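Local coordinates for protein SusD homolog (Bacteroides thetaiotaomicron VPI-5482, PDB 3IHV) that probably binds glycans at the outer membrane of the bacterium for uptake, like other SusD-type sugar-binding proteins, at residues Lys161-Glu164 and Tyr165-Asp168; Arg121-Arg124 and Gly125-Phe129. One frame throughout, in Å; residues are numbered along the deposited sequence. Where two conformers were deposited one is given.

Interaction 1. Residues Lys161-Glu164 and Tyr165-Asp168; sequences KVYE and YIED. With EDO (1,2-ethanediol), chain H.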
ATOM      1  N   LYS A 161     -18.496   7.993 -11.251  1.00  9.73           N
ATOM      2  CA  LYS A 161     -17.927   9.070 -12.040  1.00  9.71           C
ATOM      3  C   LYS A 161     -16.477   9.304 -11.653  1.00  8.63           C
ATOM      4  O   LYS A 161     -15.698   9.636 -12.516  1.00  7.94           O
ATOM      5  CB  LYS A 161     -18.718  10.374 -11.902  1.00 11.50           C
ATOM      6  CG  LYS A 161     -20.134  10.309 -12.433  1.00 15.38           C
ATOM      7  CD  LYS A 161     -20.237   9.741 -13.859  1.00 20.80           C
ATOM      8  CE  LYS A 161     -19.556  10.596 -14.927  1.00 23.32           C
ATOM      9  NZ  LYS A 161     -19.586   9.886 -16.280  1.00 25.07           N
ATOM     10  N   VAL A 162     -16.113   9.154 -10.377  1.00  6.65           N
ATOM     11  CA  VAL A 162     -14.711   9.296  -9.993  1.00  6.97           C
ATOM     12  C   VAL A 162     -13.917   8.130 -10.617  1.00  7.03           C
ATOM     13  O   VAL A 162     -12.797   8.337 -11.131  1.00  6.91           O
ATOM     14  CB  VAL A 162     -14.557   9.362  -8.483  1.00  6.29           C
ATOM     15  CG1 VAL A 162     -13.091   9.492  -8.093  1.00  6.23           C
ATOM     16  CG2 VAL A 162     -15.390  10.555  -7.924  1.00  6.04           C
ATOM     17  N   TYR A 163     -14.483   6.913 -10.604  1.00  8.04           N
ATOM     18  CA  TYR A 163     -13.821   5.774 -11.230  1.00  6.65           C
ATOM     19  C   TYR A 163     -13.613   6.006 -12.725  1.00  7.43           C
ATOM     20  O   TYR A 163     -12.567   5.680 -13.279  1.00  7.07           O
ATOM     21  CB  TYR A 163     -14.520   4.419 -10.957  1.00  7.43           C
ATOM     22  CG  TYR A 163     -14.046   3.747  -9.670  1.00  7.29           C
ATOM     23  CD1 TYR A 163     -12.764   3.192  -9.602  1.00  8.29           C
ATOM     24  CD2 TYR A 163     -14.838   3.684  -8.519  1.00  6.31           C
ATOM     25  CE1 TYR A 163     -12.302   2.608  -8.467  1.00  6.97           C
ATOM     26  CE2 TYR A 163     -14.397   3.054  -7.391  1.00  7.73           C
ATOM     27  CZ  TYR A 163     -13.118   2.513  -7.350  1.00  8.53           C
ATOM     28  OH  TYR A 163     -12.585   1.935  -6.230  1.00  7.34           O
ATOM     29  N   GLU A 164     -14.612   6.529 -13.402  1.00  7.85           N
ATOM     30  CA  GLU A 164     -14.453   6.822 -14.813  1.00  9.35           C
ATOM     31  C   GLU A 164     -13.325   7.836 -15.073  1.00  9.22           C
ATOM     32  O   GLU A 164     -12.578   7.711 -16.046  1.00  8.54           O
ATOM     33  CB  GLU A 164     -15.812   7.286 -15.326  1.00  9.46           C
ATOM     34  CG  GLU A 164     -15.842   7.690 -16.742  1.00 16.16           C
ATOM     35  CD  GLU A 164     -17.259   7.987 -17.191  1.00 21.98           C
ATOM     36  OE1 GLU A 164     -17.422   8.732 -18.188  1.00 25.67           O
ATOM     37  OE2 GLU A 164     -18.195   7.496 -16.509  1.00 25.02           O
ATOM     38  N   TYR A 165     -13.198   8.821 -14.195  1.00  8.21           N
ATOM     39  CA  TYR A 165     -12.141   9.824 -14.304  1.00  7.95           C
ATOM     40  C   TYR A 165     -10.766   9.169 -14.092  1.00  7.28           C
ATOM     41  O   TYR A 165      -9.847   9.385 -14.879  1.00  7.93           O
ATOM     42  CB  TYR A 165     -12.404  10.912 -13.285  1.00  7.93           C
ATOM     43  CG  TYR A 165     -11.562  12.132 -13.460  1.00  7.91           C
ATOM     44  CD1 TYR A 165     -11.944  13.146 -14.326  1.00 11.46           C
ATOM     45  CD2 TYR A 165     -10.396  12.278 -12.772  1.00 11.06           C
ATOM     46  CE1 TYR A 165     -11.145  14.274 -14.493  1.00  9.15           C
ATOM     47  CE2 TYR A 165      -9.615  13.396 -12.915  1.00 11.44           C
ATOM     48  CZ  TYR A 165      -9.993  14.389 -13.755  1.00 11.18           C
ATOM     49  OH  TYR A 165      -9.189  15.496 -13.863  1.00 10.21           O
ATOM     50  N   ILE A 166     -10.644   8.320 -13.066  1.00  6.82           N
ATOM     51  CA  ILE A 166      -9.391   7.582 -12.825  1.00  6.74           C
ATOM     52  C   ILE A 166      -9.040   6.713 -14.063  1.00  7.45           C
ATOM     53  O   ILE A 166      -7.918   6.689 -14.524  1.00  7.80           O
ATOM     54  CB  ILE A 166      -9.542   6.657 -11.610  1.00  6.02           C
ATOM     55  CG1 ILE A 166      -9.745   7.502 -10.352  1.00  6.68           C
ATOM     56  CG2 ILE A 166      -8.332   5.684 -11.481  1.00  5.44           C
ATOM     57  CD1 ILE A 166     -10.314   6.715  -9.191  1.00  7.32           C
ATOM     58  N   GLU A 167     -10.053   6.058 -14.603  1.00  6.96           N
ATOM     59  CA  GLU A 167      -9.907   5.153 -15.730  1.00  7.58           C
ATOM     60  C   GLU A 167      -9.386   5.882 -16.937  1.00  7.35           C
ATOM     61  O   GLU A 167      -8.451   5.395 -17.599  1.00  7.56           O
ATOM     62  CB  GLU A 167     -11.241   4.529 -16.055  1.00  6.96           C
ATOM     63  CG  GLU A 167     -11.200   3.648 -17.283  1.00  9.10           C
ATOM     64  CD  GLU A 167     -12.593   3.105 -17.698  1.00  7.68           C
ATOM     65  OE1 GLU A 167     -13.626   3.794 -17.552  1.00  8.57           O
ATOM     66  OE2 GLU A 167     -12.634   1.989 -18.224  1.00 11.32           O
ATOM     67  N   ASP A 168      -9.941   7.052 -17.221  1.00  7.09           N
ATOM     68  CA  ASP A 168      -9.462   7.836 -18.365  0.50  7.36           C
ATOM     69  C   ASP A 168      -7.995   8.212 -18.165  1.00  7.20           C
ATOM     70  O   ASP A 168      -7.178   8.164 -19.114  1.00  6.55           O
ATOM     71  CB  ASP A 168     -10.308   9.092 -18.558  0.50  8.30           C
ATOM     72  CG  ASP A 168     -11.674   8.781 -19.124  0.50  9.01           C
ATOM     73  OD1 ASP A 168     -11.838   7.678 -19.678  0.50 14.17           O
ATOM     74  OD2 ASP A 168     -12.577   9.632 -18.998  0.50 16.34           O
TER
HETATM   75  C1  EDO H  14     -13.972  -0.888 -20.408  1.00 26.51           C
HETATM   76  O1  EDO H  14     -15.326  -0.839 -20.875  1.00 33.38           O
HETATM   77  C2  EDO H  14     -14.058  -1.035 -18.912  1.00 22.80           C
HETATM   78  O2  EDO H  14     -14.491   0.213 -18.404  1.00 21.82           O

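Interaction 2. Residues Arg121-Arg124 and Gly125-Phe129; sequences RALR and GMFYF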
ATOM      1  N   ARG A 121      -0.911  12.191 -15.141  1.00  5.78           N
ATOM      2  CA  ARG A 121      -2.247  11.638 -15.181  1.00  5.68           C
ATOM      3  C   ARG A 121      -2.304  10.343 -14.370  1.00  6.47           C
ATOM      4  O   ARG A 121      -3.326  10.095 -13.716  1.00  7.26           O
ATOM      5  CB  ARG A 121      -2.735  11.406 -16.624  1.00  5.45           C
ATOM      6  CG  ARG A 121      -2.972  12.681 -17.399  1.00  4.71           C
ATOM      7  CD  ARG A 121      -3.752  12.468 -18.703  1.00  7.24           C
ATOM      8  NE  ARG A 121      -5.145  12.088 -18.450  1.00  7.39           N
ATOM      9  CZ  ARG A 121      -6.084  11.947 -19.392  1.00  7.24           C
ATOM     10  NH1 ARG A 121      -5.803  12.129 -20.672  1.00  7.51           N
ATOM     11  NH2 ARG A 121      -7.309  11.604 -19.051  1.00  8.28           N
ATOM     12  N   ALA A 122      -1.253   9.518 -14.436  1.00  5.66           N
ATOM     13  CA  ALA A 122      -1.207   8.284 -13.643  1.00  6.34           C
ATOM     14  C   ALA A 122      -1.223   8.627 -12.148  1.00  6.55           C
ATOM     15  O   ALA A 122      -1.942   8.004 -11.377  1.00  6.46           O
ATOM     16  CB  ALA A 122       0.018   7.418 -14.008  1.00  6.62           C
ATOM     17  N   LEU A 123      -0.452   9.631 -11.752  1.00  7.27           N
ATOM     18  CA  LEU A 123      -0.418  10.079 -10.358  1.00  6.71           C
ATOM     19  C   LEU A 123      -1.798  10.585  -9.949  1.00  7.22           C
ATOM     20  O   LEU A 123      -2.306  10.238  -8.876  1.00  6.73           O
ATOM     21  CB  LEU A 123       0.633  11.147 -10.182  1.00  6.80           C
ATOM     22  CG  LEU A 123       2.094  10.647 -10.073  1.00  5.96           C
ATOM     23  CD1 LEU A 123       3.068  11.774 -10.360  1.00  8.06           C
ATOM     24  CD2 LEU A 123       2.372   9.950  -8.722  1.00  8.96           C
ATOM     25  N   ARG A 124      -2.404  11.411 -10.795  1.00  6.44           N
ATOM     26  CA  ARG A 124      -3.742  11.926 -10.508  1.00  7.15           C
ATOM     27  C   ARG A 124      -4.772  10.782 -10.331  1.00  6.46           C
ATOM     28  O   ARG A 124      -5.582  10.773  -9.388  1.00  7.01           O
ATOM     29  CB  ARG A 124      -4.169  12.913 -11.582  1.00  7.53           C
ATOM     30  CG  ARG A 124      -5.507  13.573 -11.270  1.00  8.01           C
ATOM     31  CD  ARG A 124      -5.819  14.738 -12.205  1.00  7.77           C
ATOM     32  NE  ARG A 124      -6.031  14.280 -13.566  1.00  7.22           N
ATOM     33  CZ  ARG A 124      -6.211  15.068 -14.611  1.00  7.32           C
ATOM     34  NH1 ARG A 124      -6.183  16.388 -14.478  1.00  6.52           N
ATOM     35  NH2 ARG A 124      -6.418  14.549 -15.808  1.00  8.23           N
ATOM     36  N   GLY A 125      -4.664   9.765 -11.173  1.00  6.37           N
ATOM     37  CA  GLY A 125      -5.516   8.565 -11.056  1.00  6.62           C
ATOM     38  C   GLY A 125      -5.280   7.844  -9.729  1.00  7.04           C
ATOM     39  O   GLY A 125      -6.232   7.425  -9.060  1.00  7.89           O
HETATM   40  N   MSE A 126      -4.005   7.730  -9.346  1.00  7.13           N
HETATM   41  CA  MSE A 126      -3.609   7.101  -8.091  1.00  6.68           C
HETATM   42  C   MSE A 126      -4.195   7.901  -6.900  1.00  7.19           C
HETATM   43  O   MSE A 126      -4.738   7.308  -5.962  1.00  7.53           O
HETATM   44  CB  MSE A 126      -2.079   7.014  -8.008  1.00  7.69           C
HETATM   45  CG  MSE A 126      -1.589   6.278  -6.794  1.00  9.09           C
HETATM   46 SE   MSE A 126       0.349   6.099  -6.997  0.75  6.63          SE
HETATM   47  CE  MSE A 126       0.916   5.837  -5.145  1.00 12.01           C
ATOM     48  N   PHE A 127      -4.097   9.234  -6.950  1.00  6.35           N
ATOM     49  CA  PHE A 127      -4.614  10.080  -5.858  1.00  6.64           C
ATOM     50  C   PHE A 127      -6.139   9.958  -5.762  1.00  6.35           C
ATOM     51  O   PHE A 127      -6.690   9.754  -4.668  1.00  6.56           O
ATOM     52  CB  PHE A 127      -4.247  11.548  -6.032  1.00  5.91           C
ATOM     53  CG  PHE A 127      -2.765  11.815  -6.112  1.00  6.94           C
ATOM     54  CD1 PHE A 127      -1.831  11.018  -5.458  1.00  6.29           C
ATOM     55  CD2 PHE A 127      -2.305  12.870  -6.864  1.00  6.23           C
ATOM     56  CE1 PHE A 127      -0.467  11.307  -5.541  1.00  6.56           C
ATOM     57  CE2 PHE A 127      -0.974  13.136  -6.942  1.00  6.61           C
ATOM     58  CZ  PHE A 127      -0.062  12.365  -6.299  1.00  7.39           C
ATOM     59  N   TYR A 128      -6.821  10.023  -6.895  1.00  6.00           N
ATOM     60  CA  TYR A 128      -8.281   9.835  -6.896  1.00  6.67           C
ATOM     61  C   TYR A 128      -8.691   8.446  -6.479  1.00  7.02           C
ATOM     62  O   TYR A 128      -9.760   8.280  -5.880  1.00  6.19           O
ATOM     63  CB  TYR A 128      -8.954  10.196  -8.210  1.00  7.22           C
ATOM     64  CG  TYR A 128      -9.223  11.668  -8.351  1.00  6.50           C
ATOM     65  CD1 TYR A 128     -10.217  12.280  -7.633  1.00  7.81           C
ATOM     66  CD2 TYR A 128      -8.461  12.447  -9.208  1.00  8.25           C
ATOM     67  CE1 TYR A 128     -10.462  13.633  -7.747  1.00  6.66           C
ATOM     68  CE2 TYR A 128      -8.702  13.794  -9.330  1.00  8.47           C
ATOM     69  CZ  TYR A 128      -9.697  14.370  -8.615  1.00  9.27           C
ATOM     70  OH  TYR A 128      -9.909  15.717  -8.758  1.00 11.77           O
ATOM     71  N   PHE A 129      -7.871   7.434  -6.793  1.00  6.72           N
ATOM     72  CA  PHE A 129      -8.191   6.078  -6.376  1.00  6.96           C
ATOM     73  C   PHE A 129      -8.194   6.000  -4.864  1.00  6.99           C
ATOM     74  O   PHE A 129      -9.092   5.408  -4.285  1.00  7.76           O
ATOM     75  CB  PHE A 129      -7.175   5.081  -6.968  1.00  6.45           C
ATOM     76  CG  PHE A 129      -7.443   3.626  -6.605  1.00  8.17           C
ATOM     77  CD1 PHE A 129      -8.719   3.097  -6.671  1.00  6.42           C
ATOM     78  CD2 PHE A 129      -6.423   2.785  -6.282  1.00  8.58           C
ATOM     79  CE1 PHE A 129      -8.981   1.789  -6.364  1.00  7.17           C
ATOM     80  CE2 PHE A 129      -6.690   1.437  -5.981  1.00 10.35           C
ATOM     81  CZ  PHE A 129      -7.972   0.955  -6.054  1.00  9.25           C
TER

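Interaction 1. Residues Lys161-Glu164 and Tyr165-Asp168
Ile-166 reaches back along its own helix and lays its CD1 methyl against both Val-162 and Tyr-163, a local i to i+4 and i to i+3 contact within helix 159-176 of this alpha-helical SusD-family fold. CD1 lies 4.1 Å from Val-162 CG1, the valine and isoleucine branches crossing at a slant, and 4.3 Å from Tyr-163 CD1, where it meets the ring obliquely. The torsions explain the meeting with Val-162: CG1 of Ile-166 sits beside its own backbone N (chi1 -65°), which sends the longer branch back over the preceding turn, while CG1 of Val-162 is anti to its backbone N and meets it. On the way CG1 of Ile-166 passes 3.3 Å from Val-162 O, the acceptor for Ile-166 N in the helical bond beneath. Tyr-163 stacks its ring on Trp-209 of helix 195-210 and also touches Phe-129 and Val-132 of helix 107-135; Tyr-165 meets that same helix, edge-to-face with Tyr-128.

The polar side of the helix is set up differently. Lys-161 curls round to Glu-164, and NZ of the lysine meets OE2 of the glutamate at 2.8 Å in a salt bridge that comes from above the carboxylate plane, 47° out of it. Glu-167 is extended beyond CG (chi2 -175°), and its OE2 accepts a hydrogen bond from Tyr-206 of helix 195-210 as well as one from O2 of a 1,2-ethanediol, probably carried over from crystallisation, at 2.6 Å.

Interaction 2. Residues Arg121-Arg124 and Gly125-Phe129
Leu-123 and Phe-127 lie side by side one turn apart on helix 107-135, pointing the same way, with Leu-123 CB 4.1 Å from Phe-127 CE2. The same pair is joined through the backbone: Phe-127 N gives its hydrogen to Leu-123 O at 2.8 Å, and that oxygen also lies 3.2 Å above one face of the phenylalanine ring, toward its rim. With CG beside its own backbone N (chi1 -58°), Phe-127 has its ring folded back over this carbonyl. Reducing Phe-127 to the methyl of an alanine would probably strip Leu-123 O of its aromatic cover and open a gap beside Leu-123 CB, while leaving the backbone bond intact.

The other amides of 125-129 are satisfied in regular alpha-helical fashion: Gly-125 N by Arg-121 O, Met-126 N (a selenomethionine) by Ala-122 O, Phe-129 N by Gly-125 O, and Tyr-128 N by Arg-124 O at 2.9 Å in a nearly straight bond of 172°. Arg-124 and Tyr-128 also run side by side. CG of Arg-124 comes to the ring edge, in its plane, 3.7 Å from Tyr-128 CE2, while the guanidinium plane is turned 59° from the ring. Beyond that aliphatic part the buried guanidinium is well provided for, with NH2 in a salt bridge to Asp-169 and NH1 giving a hydrogen bond to Asn-92. Arg-121 NE meets the same Asp-169 OD1, so one oxygen gathers both positive groups, and Tyr-128 OH bonds to the backbone N of Met-141.

These partners place the segment in the helical bundle: Arg-121, Arg-124 and Tyr-128 pack against both helix 159-176 and helix 75-101, and Met-126 and Phe-129 reach helix 195-210, Phe-129 also touching Tyr-163 of helix 159-176.

Interaction 2 precedes interaction 1 in the chain, and the two turns pack directly against each other, their centres about 10 Å apart, at the meeting of helices 107-135 and 159-176. Ile-166 CG1 comes within 3.5 Å of Tyr-128 CB and its CD1 within 3.5 Å of Phe-129 N, so the isoleucine that packs along its own helix also packs into the seam between the two helices. Nearby, Tyr-165 OH lies 3.1 Å from Arg-124 CZ. Helix 195-210 receives side chains from both contacts. Neither contact includes a residue of the two sodium sites; together they are plain packing between two helices of the SusD-family fold.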